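Local coordinates for protein transferrin (Manduca sexta, PDB 6WB6) that transports iron, binding a single ferric ion per molecule together with carbonate, at residues Ser169-Thr174 with Leu639-Lys644; His426-Tyr429 with Thr434-Tyr437; Arg37-Cys42 with Pro58-Val63; Arg376-Ile381 with Pro604-Gln609; Asn150-Leu155 with Ser183-Met188. All blocks are in the same frame, centred on the assembly; numbering follows the deposited sequence.

Contact 1 (Ser169-Thr174 with Leu639-Lys644); sequences SPDPKT and LATTEK
T641 and D171 meet across the boundary between the two transferrin-like repeats, T641 belonging to the second and D171 to the first. The later segment starts in strand 638-641, whose residue A640 pairs through its backbone with H426; the strand is outermost in its sheet. At T641, the last strand residue, the side chain turns toward the other repeat and OG1 donates to D171 OD1 over 2.8 Å, arriving 44° above the carboxylate plane. Placing OG1 between the backbone N and the carbonyl carbon (chi1 52°) sends the hydroxyl to D171, while the CG2 methyl lies 3.4 Å from the same OD1. The backbone amide of T641 is bridged too: water 1 accepts from T641 N (3.0 Å) and donates to D171 OD1 (2.6 Å). Water 2 donates to D171 OD2 and, weakly, to T641 OG1. T642 turns the other way, its OG1 bonded to H426. E643 is an N-cap residue, and its OE2 stays 6.0 Å from D171 OD1.

D171 suits its place because its two oxygens do different work. OD1 faces T641, whereas OD2 caps helix 172-181, accepting from T174 N (3.1 Å) and from T174 OG1 (2.7 Å). A carboxylate met by so many donors at a helix N-terminus is likely to remain ionised, making this small, hydrated junction a polar one.

Contact 2 (His426-Tyr429 with Thr434-Tyr437); sequences HEVY and TPNY
Y429 and T434 form a single antiparallel, hydrogen-bonded bridge: Y429 N donates to T434 O (2.7 Å), and T434 N returns a bond to Y429 O (2.9 Å). Beside this pair the CB of V428 presses on T434 N at 3.3 Å, and V428 CG1 lies against P435 CD, a branched aliphatic group matched to the flank of a proline ring. P435 CG in turn comes 3.7 Å from H426 NE2. N436 brings its amide to the Y429 ring, ND2 being 3.8 Å from CD2; the planes are 10° apart, but the side chains cross at about a right angle.

Farther out, the Y429 hydroxyl donates to E427 OE1 in a bond modelled very short (2.5 Å), which would hold the ring's far end; E427 OE2 accepts from N633 N. H426 is held at ND1 by T642 OG1 on the neighbouring strand 638-641. The bridge closes the turn leading from strand 422-428, of a four-stranded antiparallel sheet, toward strand 437-443 of a mixed sheet. It stays single because both chains then pair elsewhere, V428 with G638 and N436 with A583, and contact continues through the side chains of V428, H426 and P435. E427, with two donors at its carboxylate, would probably stay charged.

Contact 3 (Arg37-Cys42 with Pro58-Val63); sequences RDRVEC and PEDMYV
R39 and D60 sit in the first turns of helices 39-47 and 58-65, with R39 CA 8.0 Å from D60 CA, so a long side chain on one side is needed to span the gap. The arginine does most of the reaching: CG stands anti to the backbone N (chi1 -163°), and a bend at chi3 (-82°) brings NH1 to D60 OD2 at 2.9 Å. This salt bridge meets OD2 on its syn side, 28° out of the carboxylate plane, while OD2 lies in the guanidinium plane; the two planes are nearly perpendicular. R39 CD is also 3.2 Å from D60 OD2.

D60 is buried but well supplied with donors: OD1 pairs with R376 of the second repeat, and OD2 also accepts from the backbone N of D57, a residue predicted to bind iron, although the ferric ion here is ligated by Y90 and Y204. D38 prepares the helix that carries R39: as N-cap its OD1 accepts from E41 N (2.9 Å), and its OD2 pairs with R37 NE, whose guanidinium has a long ion pair with E41. Strands 31-36 and 53-56 alternate with these two helices, as in the alpha/beta subdomains of the transferrin and periplasmic-binding-protein clan.

Contact 4 (Arg376-Ile381 with Pro604-Gln609); sequences RDIRPI and PLSLAQ
I378 drives its side chain against S606 and L607, on helix 597-611, and these three residues make the tight part of the contact. Its CG2 and CD1 both lie 3.8 Å from S606 CB, touching that carbon from one side, and CD1 goes on to L607, 3.8 Å from the backbone N and the same distance from CD2. The outer chain of the isoleucine is fully extended (chi2 180°), which carries CD1 to the helix. S606 suits this apolar spot because its OG turns back along its own helix to H602 O, so that CB is what I378 chiefly meets. Cut back to an alanine, this position is likely to lose its hold on S606 CB and L607 CD2, opening a gap between loop and helix.

The flanks are looser. R376 barely meets the other segment, and its NH2 forms salt bridges with D57 OD2 and D60 OD1 of the first repeat, while Q609, a turn beyond S606, is exposed to solvent. Two buried residues are turned from helix 597-611. R379 curls back so that NH1 donates to I378 O (3.0 Å). D377, with positive phi and salt-bridged to R344, is the C-prime residue of the Schellman motif that ends helix 360-375 and turns the chain so that I378 faces the helix; a cis peptide before P380 follows.

Helix 597-611 is thereby hemmed in: L607 also packs on M369, F372 and A373 of helix 360-375, L605 and A608 meet L639 of strand 638-641, and P170 of the first repeat lies on S606 and Q609.

Contact 5 (Asn150-Leu155 with Ser183-Met188); sequences NELKAL and SHLCSM
L185 fits its isobutyl group against L152 and L155, one turn apart on helix 147-158, so that a disulfide-tied loop packs on a helix of the alpha/beta fold of the first transferrin-like repeat. The two methyls of L185 divide the work. CD1 goes to L152, 3.8 Å from its CD2 and 4.0 Å from its CB; CD2 goes to L155, 3.8 Å from CB. The L152 and L185 side chains cross at about a right angle, so methyl groups meet at a point instead of lying along one another. At L155 it is the root of the side chain that is touched; the L155 side chain also touches Y124 and L128 of helix 121-131. The L185 chain is extended beyond CB (chi2 175°), which spreads CD1 and CD2 toward the two helical partners.

Leucine suits all three positions: each is buried, and a forked end can serve two neighbours at once. With a serine here, both methyl contacts would go, and a hydroxyl would probably be buried in an apolar layer where neither leucine could offer it a side-chain hydrogen bond.

The loop has further ties. L185 pairs through its backbone with I164, C186 is bonded to C195, and W168 touches both L185 and L152. Within the loop C186 N donates to S183 O (2.8 Å), closing the turn that presents L185. The shortest approach across the contact is to the backbone: L185 CD1 lies 3.4 Å from L152 O, a carbonyl also within hydrogen-bonding reach of S156 OG.

Along the chain, contact 3 comes first, both its segments in the first transferrin-like repeat. Contact 5 follows in that repeat, its segments alternating with those of contact 1, the one contact here that spans both repeats. Contacts 4 and 2 belong to the second repeat, between the two ends of contact 1. Strands 638-641 and 422-428 are neighbours in one antiparallel sheet, so contacts 1 and 2, centres 13 Å apart, touch there. Contact 1 also touches contact 4, centres 14 Å apart, through P170 and L639 on helix 597-611. R376 joins contact 4 to D60 of contact 3. Contacts 1, 3 and 4 thus knit the two repeats together, whereas contacts 2 and 5 each lie within one repeat.

Contact 1 (Ser169-Thr174 with Leu639-Lys644)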
# COMPACT_ATOMS: atom_id res chain seq x y z
N SER A 169 3.25 5.36 -10.04
CA SER A 169 3.56 5.67 -8.67
C SER A 169 2.30 5.62 -7.82
O SER A 169 1.25 6.10 -8.27
CB SER A 169 4.18 7.07 -8.52
OG SER A 169 4.13 7.47 -7.16
N PRO A 170 2.38 5.11 -6.59
CA PRO A 170 1.25 5.27 -5.66
C PRO A 170 1.01 6.70 -5.26
O PRO A 170 -0.04 6.98 -4.67
CB PRO A 170 1.67 4.43 -4.46
CG PRO A 170 3.17 4.53 -4.45
CD PRO A 170 3.58 4.59 -5.91
N ASP A 171 1.92 7.62 -5.54
CA ASP A 171 1.69 9.01 -5.20
C ASP A 171 1.08 9.71 -6.40
O ASP A 171 1.73 9.79 -7.45
CB ASP A 171 2.98 9.71 -4.77
CG ASP A 171 2.75 11.19 -4.48
OD1 ASP A 171 1.92 11.51 -3.58
OD2 ASP A 171 3.38 12.02 -5.16
N PRO A 172 -0.15 10.21 -6.29
CA PRO A 172 -0.82 10.75 -7.48
C PRO A 172 -0.02 11.82 -8.20
O PRO A 172 0.08 11.76 -9.44
CB PRO A 172 -2.14 11.30 -6.92
CG PRO A 172 -2.38 10.47 -5.63
CD PRO A 172 -1.03 10.16 -5.10
N LYS A 173 0.58 12.77 -7.48
CA LYS A 173 1.32 13.84 -8.15
C LYS A 173 2.57 13.30 -8.82
O LYS A 173 2.98 13.81 -9.87
CB LYS A 173 1.72 14.93 -7.15
CG LYS A 173 0.54 15.76 -6.66
N THR A 174 3.20 12.29 -8.24
CA THR A 174 4.38 11.73 -8.87
C THR A 174 4.00 11.00 -10.15
O THR A 174 4.68 11.12 -11.17
CB THR A 174 5.09 10.79 -7.89
OG1 THR A 174 5.52 11.53 -6.75
CG2 THR A 174 6.27 10.11 -8.56
N LEU A 639 -1.39 6.05 3.73
CA LEU A 639 -0.25 6.94 3.78
C LEU A 639 -0.38 7.92 2.63
O LEU A 639 -0.83 7.53 1.55
CB LEU A 639 1.05 6.15 3.66
CG LEU A 639 1.25 5.13 4.77
CD1 LEU A 639 2.48 4.32 4.44
CD2 LEU A 639 1.38 5.81 6.16
N ALA A 640 -0.05 9.19 2.89
CA ALA A 640 0.05 10.22 1.87
C ALA A 640 1.31 11.03 2.06
O ALA A 640 1.74 11.28 3.19
CB ALA A 640 -1.15 11.16 1.91
N THR A 641 1.90 11.46 0.93
CA THR A 641 3.02 12.39 0.97
C THR A 641 2.58 13.70 1.61
O THR A 641 1.45 14.15 1.43
CB THR A 641 3.54 12.65 -0.44
OG1 THR A 641 2.46 13.04 -1.29
CG2 THR A 641 4.18 11.39 -1.00
N THR A 642 3.50 14.30 2.36
CA THR A 642 3.24 15.53 3.08
C THR A 642 3.44 16.71 2.14
O THR A 642 4.52 16.87 1.57
CB THR A 642 4.18 15.64 4.29
OG1 THR A 642 4.14 14.41 5.03
CG2 THR A 642 3.75 16.77 5.19
N GLU A 643 2.40 17.53 1.95
CA GLU A 643 2.54 18.73 1.15
C GLU A 643 3.51 19.70 1.83
O GLU A 643 3.47 19.90 3.05
CB GLU A 643 1.19 19.41 0.94
CG GLU A 643 0.22 18.59 0.09
CD GLU A 643 0.81 18.21 -1.27
OE1 GLU A 643 1.48 19.07 -1.90
OE2 GLU A 643 0.63 17.05 -1.69
N LYS A 644 4.40 20.29 1.02
CA LYS A 644 5.32 21.30 1.52
C LYS A 644 4.57 22.40 2.27
O LYS A 644 5.01 22.85 3.33
CB LYS A 644 6.11 21.89 0.35
CG LYS A 644 7.40 22.62 0.74
O HOH W 1 0.44 10.58 -1.59
O HOH W 2 4.30 14.22 -3.81

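Contact 2 (His426-Tyr429 with Thr434-Tyr437)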
# COMPACT_ATOMS: atom_id res chain seq x y z
N HIS A 426 2.85 10.96 5.65
CA HIS A 426 2.18 10.95 6.94
C HIS A 426 1.01 9.97 6.88
O HIS A 426 0.60 9.53 5.80
CB HIS A 426 1.69 12.34 7.30
CG HIS A 426 0.73 12.89 6.30
ND1 HIS A 426 1.10 13.79 5.32
CD2 HIS A 426 -0.59 12.64 6.09
CE1 HIS A 426 0.05 14.10 4.59
NE2 HIS A 426 -0.98 13.40 5.03
N GLU A 427 0.49 9.65 8.07
CA GLU A 427 -0.68 8.80 8.21
C GLU A 427 -1.95 9.56 7.88
O GLU A 427 -2.07 10.77 8.13
CB GLU A 427 -0.79 8.24 9.63
CG GLU A 427 0.20 7.14 9.88
CD GLU A 427 0.06 6.46 11.23
OE1 GLU A 427 -0.65 6.97 12.12
OE2 GLU A 427 0.72 5.44 11.40
N VAL A 428 -2.89 8.86 7.26
CA VAL A 428 -4.24 9.38 7.11
C VAL A 428 -5.19 8.41 7.79
O VAL A 428 -4.91 7.23 7.98
CB VAL A 428 -4.62 9.60 5.63
CG1 VAL A 428 -3.82 10.73 5.06
CG2 VAL A 428 -4.47 8.33 4.82
N TYR A 429 -6.36 8.94 8.15
CA TYR A 429 -7.27 8.23 9.02
C TYR A 429 -8.70 8.31 8.49
O TYR A 429 -8.99 9.04 7.54
CB TYR A 429 -7.19 8.79 10.44
CG TYR A 429 -5.80 8.88 10.96
CD1 TYR A 429 -5.11 7.74 11.34
CD2 TYR A 429 -5.16 10.10 11.07
CE1 TYR A 429 -3.83 7.82 11.83
CE2 TYR A 429 -3.86 10.18 11.58
CZ TYR A 429 -3.21 9.03 11.95
OH TYR A 429 -1.93 9.06 12.43
N THR A 434 -7.73 10.80 5.59
CA THR A 434 -7.54 12.21 5.83
C THR A 434 -6.77 12.35 7.13
O THR A 434 -7.03 11.57 8.05
CB THR A 434 -8.93 12.84 5.94
OG1 THR A 434 -9.44 13.17 4.64
CG2 THR A 434 -8.92 14.02 6.80
N PRO A 435 -5.83 13.29 7.27
CA PRO A 435 -5.25 13.52 8.61
C PRO A 435 -6.34 14.01 9.54
O PRO A 435 -7.42 14.41 9.10
CB PRO A 435 -4.19 14.60 8.38
CG PRO A 435 -3.99 14.64 6.89
CD PRO A 435 -5.27 14.24 6.28
N ASN A 436 -6.08 13.95 10.84
CA ASN A 436 -6.97 14.61 11.78
C ASN A 436 -6.89 16.11 11.59
O ASN A 436 -5.88 16.65 11.13
CB ASN A 436 -6.60 14.27 13.21
CG ASN A 436 -6.83 12.81 13.54
OD1 ASN A 436 -7.87 12.24 13.19
ND2 ASN A 436 -5.85 12.18 14.15
N TYR A 437 -7.97 16.80 11.94
CA TYR A 437 -8.01 18.25 11.97
C TYR A 437 -8.38 18.75 13.36
O TYR A 437 -9.25 18.19 14.03
CB TYR A 437 -9.01 18.80 10.96
CG TYR A 437 -8.53 18.70 9.54
CD1 TYR A 437 -8.33 17.46 8.96
CD2 TYR A 437 -8.25 19.82 8.80
CE1 TYR A 437 -7.88 17.36 7.66
CE2 TYR A 437 -7.81 19.74 7.51
CZ TYR A 437 -7.62 18.51 6.94
OH TYR A 437 -7.19 18.41 5.65

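Contact 3 (Arg37-Cys42 with Pro58-Val63)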
# COMPACT_ATOMS: atom_id res chain seq x y z
N ARG A 37 -1.31 -13.66 12.50
CA ARG A 37 -1.44 -12.23 12.24
C ARG A 37 -1.75 -11.97 10.77
O ARG A 37 -2.50 -11.05 10.42
CB ARG A 37 -0.14 -11.52 12.64
CG ARG A 37 0.01 -10.09 12.09
CD ARG A 37 1.44 -9.55 12.24
NE ARG A 37 2.25 -9.95 11.10
CZ ARG A 37 3.30 -10.76 11.15
NH1 ARG A 37 3.72 -11.27 12.30
NH2 ARG A 37 3.94 -11.05 10.03
N ASP A 38 -1.16 -12.78 9.90
CA ASP A 38 -1.34 -12.66 8.46
C ASP A 38 -0.62 -13.83 7.83
O ASP A 38 0.05 -14.62 8.52
CB ASP A 38 -0.77 -11.33 7.96
CG ASP A 38 0.66 -11.05 8.50
OD1 ASP A 38 1.54 -11.94 8.46
OD2 ASP A 38 0.88 -9.92 8.96
N ARG A 39 -0.71 -13.92 6.50
CA ARG A 39 -0.07 -15.03 5.80
C ARG A 39 1.43 -15.07 6.07
O ARG A 39 2.02 -16.15 6.18
CB ARG A 39 -0.35 -14.92 4.31
CG ARG A 39 -0.10 -16.20 3.59
CD ARG A 39 -0.49 -16.13 2.13
NE ARG A 39 -1.92 -16.36 1.94
CZ ARG A 39 -2.55 -16.19 0.78
NH1 ARG A 39 -1.90 -15.77 -0.31
NH2 ARG A 39 -3.85 -16.42 0.71
N VAL A 40 2.10 -13.91 6.12
CA VAL A 40 3.54 -13.94 6.37
C VAL A 40 3.84 -14.67 7.68
O VAL A 40 4.65 -15.61 7.71
CB VAL A 40 4.13 -12.51 6.37
CG1 VAL A 40 5.61 -12.54 6.78
CG2 VAL A 40 4.04 -11.94 5.00
N GLU A 41 3.15 -14.30 8.75
CA GLU A 41 3.30 -15.05 10.00
C GLU A 41 2.95 -16.53 9.82
O GLU A 41 3.59 -17.40 10.41
CB GLU A 41 2.44 -14.46 11.11
CG GLU A 41 2.66 -15.23 12.42
CD GLU A 41 2.16 -14.52 13.66
OE1 GLU A 41 3.02 -14.23 14.53
OE2 GLU A 41 0.94 -14.25 13.75
N CYS A 42 1.90 -16.83 9.02
CA CYS A 42 1.47 -18.22 8.85
C CYS A 42 2.63 -19.09 8.40
O CYS A 42 2.78 -20.22 8.88
CB CYS A 42 0.33 -18.33 7.83
SG CYS A 42 -1.29 -18.03 8.51
N PRO A 58 2.68 -17.45 -5.40
CA PRO A 58 4.12 -17.66 -5.67
C PRO A 58 5.03 -16.68 -4.92
O PRO A 58 6.10 -17.06 -4.43
CB PRO A 58 4.19 -17.46 -7.20
CG PRO A 58 2.78 -17.70 -7.70
CD PRO A 58 1.94 -17.11 -6.63
N GLU A 59 4.61 -15.43 -4.81
CA GLU A 59 5.33 -14.47 -3.99
C GLU A 59 5.48 -14.96 -2.54
O GLU A 59 6.50 -14.70 -1.89
CB GLU A 59 4.61 -13.12 -4.04
CG GLU A 59 4.65 -12.39 -5.41
CD GLU A 59 3.46 -12.76 -6.34
OE1 GLU A 59 2.88 -13.84 -6.16
OE2 GLU A 59 3.09 -11.96 -7.23
N ASP A 60 4.46 -15.66 -2.00
CA ASP A 60 4.54 -16.16 -0.63
C ASP A 60 5.49 -17.35 -0.51
O ASP A 60 6.22 -17.48 0.48
CB ASP A 60 3.13 -16.53 -0.13
CG ASP A 60 2.15 -15.36 -0.17
OD1 ASP A 60 2.49 -14.23 0.25
OD2 ASP A 60 1.02 -15.57 -0.66
N MET A 61 5.48 -18.23 -1.51
CA MET A 61 6.45 -19.33 -1.56
C MET A 61 7.86 -18.79 -1.49
O MET A 61 8.71 -19.32 -0.77
CB MET A 61 6.25 -20.14 -2.85
CG MET A 61 4.83 -20.71 -3.00
SD MET A 61 4.46 -21.39 -4.64
CE MET A 61 2.68 -21.61 -4.54
N TYR A 62 8.11 -17.71 -2.22
CA TYR A 62 9.41 -17.08 -2.16
C TYR A 62 9.73 -16.62 -0.75
O TYR A 62 10.81 -16.88 -0.24
CB TYR A 62 9.49 -15.93 -3.16
CG TYR A 62 10.87 -15.35 -3.19
CD1 TYR A 62 11.85 -15.89 -4.00
CD2 TYR A 62 11.23 -14.30 -2.35
CE1 TYR A 62 13.11 -15.40 -4.02
CE2 TYR A 62 12.51 -13.79 -2.35
CZ TYR A 62 13.45 -14.35 -3.20
OH TYR A 62 14.73 -13.88 -3.23
N VAL A 63 8.79 -15.90 -0.10
CA VAL A 63 9.01 -15.54 1.30
C VAL A 63 9.31 -16.79 2.10
O VAL A 63 10.17 -16.79 3.00
CB VAL A 63 7.80 -14.80 1.89
CG1 VAL A 63 7.97 -14.62 3.42
CG2 VAL A 63 7.63 -13.44 1.20

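Contact 4 (Arg376-Ile381 with Pro604-Gln609)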
# COMPACT_ATOMS: atom_id res chain seq x y z
N ARG A 376 6.97 -8.95 -3.21
CA ARG A 376 5.85 -8.39 -3.96
C ARG A 376 6.30 -7.31 -4.95
O ARG A 376 5.49 -6.45 -5.32
CB ARG A 376 4.83 -7.82 -2.99
CG ARG A 376 4.10 -8.89 -2.16
CD ARG A 376 3.01 -9.58 -2.96
NE ARG A 376 2.59 -10.83 -2.32
CZ ARG A 376 1.52 -11.53 -2.66
NH1 ARG A 376 0.72 -11.11 -3.63
NH2 ARG A 376 1.22 -12.65 -2.01
N ASP A 377 7.57 -7.32 -5.33
CA ASP A 377 8.12 -6.50 -6.40
C ASP A 377 8.10 -5.01 -6.08
O ASP A 377 8.08 -4.17 -6.99
CB ASP A 377 7.41 -6.74 -7.73
CG ASP A 377 8.28 -6.32 -8.92
OD1 ASP A 377 9.42 -6.82 -9.00
OD2 ASP A 377 7.88 -5.45 -9.71
N ILE A 378 8.12 -4.65 -4.80
CA ILE A 378 8.20 -3.25 -4.39
C ILE A 378 9.66 -2.93 -4.17
O ILE A 378 10.38 -3.71 -3.54
CB ILE A 378 7.37 -2.99 -3.12
CG1 ILE A 378 5.91 -3.30 -3.40
CG2 ILE A 378 7.54 -1.55 -2.62
CD1 ILE A 378 5.04 -3.07 -2.17
N ARG A 379 10.12 -1.81 -4.75
CA ARG A 379 11.53 -1.42 -4.80
C ARG A 379 11.55 0.10 -4.64
O ARG A 379 10.78 0.80 -5.32
CB ARG A 379 12.22 -1.82 -6.10
CG ARG A 379 12.20 -3.30 -6.39
CD ARG A 379 13.15 -4.07 -5.49
NE ARG A 379 13.27 -5.45 -5.93
CZ ARG A 379 12.39 -6.42 -5.67
NH1 ARG A 379 11.30 -6.17 -4.95
NH2 ARG A 379 12.62 -7.65 -6.12
N PRO A 380 12.42 0.64 -3.79
CA PRO A 380 13.57 0.11 -3.04
C PRO A 380 13.29 -0.95 -1.96
O PRO A 380 12.24 -1.00 -1.32
CB PRO A 380 14.14 1.37 -2.36
CG PRO A 380 13.01 2.33 -2.31
CD PRO A 380 12.24 2.09 -3.56
N ILE A 381 14.30 -1.80 -1.81
CA ILE A 381 14.31 -2.78 -0.73
C ILE A 381 14.26 -2.04 0.59
O ILE A 381 14.97 -1.04 0.79
CB ILE A 381 15.57 -3.65 -0.82
CG1 ILE A 381 15.52 -4.50 -2.08
CG2 ILE A 381 15.73 -4.54 0.41
CD1 ILE A 381 16.89 -4.86 -2.62
N PRO A 604 6.94 2.50 1.16
CA PRO A 604 5.82 2.50 2.12
C PRO A 604 4.48 2.81 1.50
O PRO A 604 3.48 2.21 1.92
CB PRO A 604 6.23 3.58 3.14
CG PRO A 604 7.48 4.20 2.62
CD PRO A 604 8.10 3.24 1.68
N LEU A 605 4.40 3.71 0.52
CA LEU A 605 3.08 4.00 -0.06
C LEU A 605 2.64 2.89 -1.00
O LEU A 605 1.43 2.70 -1.21
CB LEU A 605 3.05 5.33 -0.81
CG LEU A 605 3.48 6.67 -0.21
CD1 LEU A 605 2.90 7.79 -1.08
CD2 LEU A 605 3.06 6.87 1.23
N SER A 606 3.59 2.16 -1.58
CA SER A 606 3.21 0.99 -2.37
C SER A 606 2.70 -0.11 -1.45
O SER A 606 1.77 -0.84 -1.80
CB SER A 606 4.37 0.48 -3.20
OG SER A 606 4.83 1.45 -4.14
N LEU A 607 3.33 -0.27 -0.28
CA LEU A 607 2.81 -1.19 0.72
C LEU A 607 1.41 -0.82 1.14
O LEU A 607 0.50 -1.65 1.11
CB LEU A 607 3.72 -1.21 1.95
CG LEU A 607 4.96 -2.08 1.76
CD1 LEU A 607 5.95 -1.91 2.93
CD2 LEU A 607 4.49 -3.53 1.61
N ALA A 608 1.22 0.43 1.55
CA ALA A 608 -0.08 0.85 2.08
C ALA A 608 -1.17 0.61 1.06
O ALA A 608 -2.29 0.22 1.40
CB ALA A 608 -0.03 2.33 2.46
N GLN A 609 -0.86 0.83 -0.22
CA GLN A 609 -1.93 0.72 -1.20
C GLN A 609 -2.15 -0.74 -1.62
O GLN A 609 -3.29 -1.18 -1.76
CB GLN A 609 -1.62 1.64 -2.37
CG GLN A 609 -0.96 1.03 -3.55
CD GLN A 609 -0.84 2.04 -4.69
OE1 GLN A 609 -1.35 3.17 -4.58
NE2 GLN A 609 -0.15 1.66 -5.76

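Contact 5 (Asn150-Leu155 with Ser183-Met188)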
# COMPACT_ATOMS: atom_id res chain seq x y z
N ASN A 150 13.73 4.60 -12.77
CA ASN A 150 14.77 4.02 -13.60
C ASN A 150 14.17 3.07 -14.66
O ASN A 150 14.59 3.08 -15.81
CB ASN A 150 15.80 3.31 -12.74
CG ASN A 150 16.97 4.23 -12.37
OD1 ASN A 150 17.93 4.39 -13.13
ND2 ASN A 150 16.89 4.83 -11.20
N GLU A 151 13.18 2.27 -14.27
CA GLU A 151 12.53 1.32 -15.17
C GLU A 151 11.79 2.03 -16.28
O GLU A 151 11.85 1.62 -17.44
CB GLU A 151 11.50 0.48 -14.42
CG GLU A 151 12.05 -0.37 -13.38
CD GLU A 151 10.97 -0.98 -12.49
OE1 GLU A 151 9.74 -0.74 -12.71
OE2 GLU A 151 11.37 -1.71 -11.58
N LEU A 152 11.01 3.05 -15.91
CA LEU A 152 10.23 3.80 -16.87
C LEU A 152 11.14 4.56 -17.83
O LEU A 152 10.83 4.68 -19.02
CB LEU A 152 9.31 4.76 -16.14
CG LEU A 152 8.27 4.12 -15.22
CD1 LEU A 152 7.73 5.12 -14.17
CD2 LEU A 152 7.13 3.53 -16.06
N LYS A 153 12.24 5.10 -17.32
CA LYS A 153 13.21 5.74 -18.20
C LYS A 153 13.79 4.72 -19.14
O LYS A 153 13.82 4.92 -20.36
CB LYS A 153 14.31 6.41 -17.38
CG LYS A 153 15.34 7.16 -18.21
CD LYS A 153 16.24 7.99 -17.29
N ALA A 154 14.15 3.55 -18.60
CA ALA A 154 14.71 2.49 -19.41
C ALA A 154 13.73 2.09 -20.51
O ALA A 154 14.11 1.99 -21.68
CB ALA A 154 15.06 1.29 -18.52
N LEU A 155 12.48 1.85 -20.16
CA LEU A 155 11.53 1.47 -21.20
C LEU A 155 11.36 2.58 -22.24
O LEU A 155 11.41 2.31 -23.44
CB LEU A 155 10.21 1.09 -20.55
CG LEU A 155 10.34 -0.26 -19.79
CD1 LEU A 155 9.27 -0.37 -18.73
CD2 LEU A 155 10.29 -1.47 -20.78
N SER A 183 5.93 10.41 -21.49
CA SER A 183 4.68 10.27 -22.23
C SER A 183 4.78 9.23 -23.34
O SER A 183 3.76 8.63 -23.71
CB SER A 183 4.30 11.63 -22.82
OG SER A 183 5.35 12.07 -23.65
N HIS A 184 5.97 9.01 -23.89
CA HIS A 184 6.14 8.00 -24.93
C HIS A 184 5.62 6.64 -24.48
O HIS A 184 5.20 5.83 -25.32
CB HIS A 184 7.62 7.88 -25.30
CG HIS A 184 8.07 8.87 -26.32
ND1 HIS A 184 9.39 9.01 -26.70
CD2 HIS A 184 7.37 9.78 -27.05
CE1 HIS A 184 9.49 9.96 -27.61
NE2 HIS A 184 8.28 10.44 -27.85
N LEU A 185 5.60 6.38 -23.18
CA LEU A 185 5.12 5.11 -22.67
C LEU A 185 3.60 4.97 -22.77
O LEU A 185 3.07 3.89 -22.48
CB LEU A 185 5.56 4.96 -21.23
CG LEU A 185 7.08 4.85 -21.07
CD1 LEU A 185 7.45 4.82 -19.63
CD2 LEU A 185 7.64 3.62 -21.74
N CYS A 186 2.92 6.05 -23.15
CA CYS A 186 1.46 6.10 -23.26
C CYS A 186 0.97 6.40 -24.68
O CYS A 186 -0.25 6.45 -24.89
CB CYS A 186 0.92 7.18 -22.30
SG CYS A 186 1.51 7.03 -20.57
N SER A 187 1.88 6.57 -25.65
CA SER A 187 1.53 7.05 -26.99
C SER A 187 0.84 6.00 -27.83
O SER A 187 0.14 6.36 -28.79
CB SER A 187 2.78 7.51 -27.75
OG SER A 187 3.58 8.30 -26.92
N MET A 188 1.04 4.73 -27.52
CA MET A 188 0.35 3.64 -28.19
C MET A 188 -1.01 3.32 -27.57
O MET A 188 -1.75 2.50 -28.13
CB MET A 188 1.22 2.39 -28.16
CG MET A 188 2.56 2.53 -28.88
SD MET A 188 2.41 3.11 -30.59
CE MET A 188 1.66 1.70 -31.37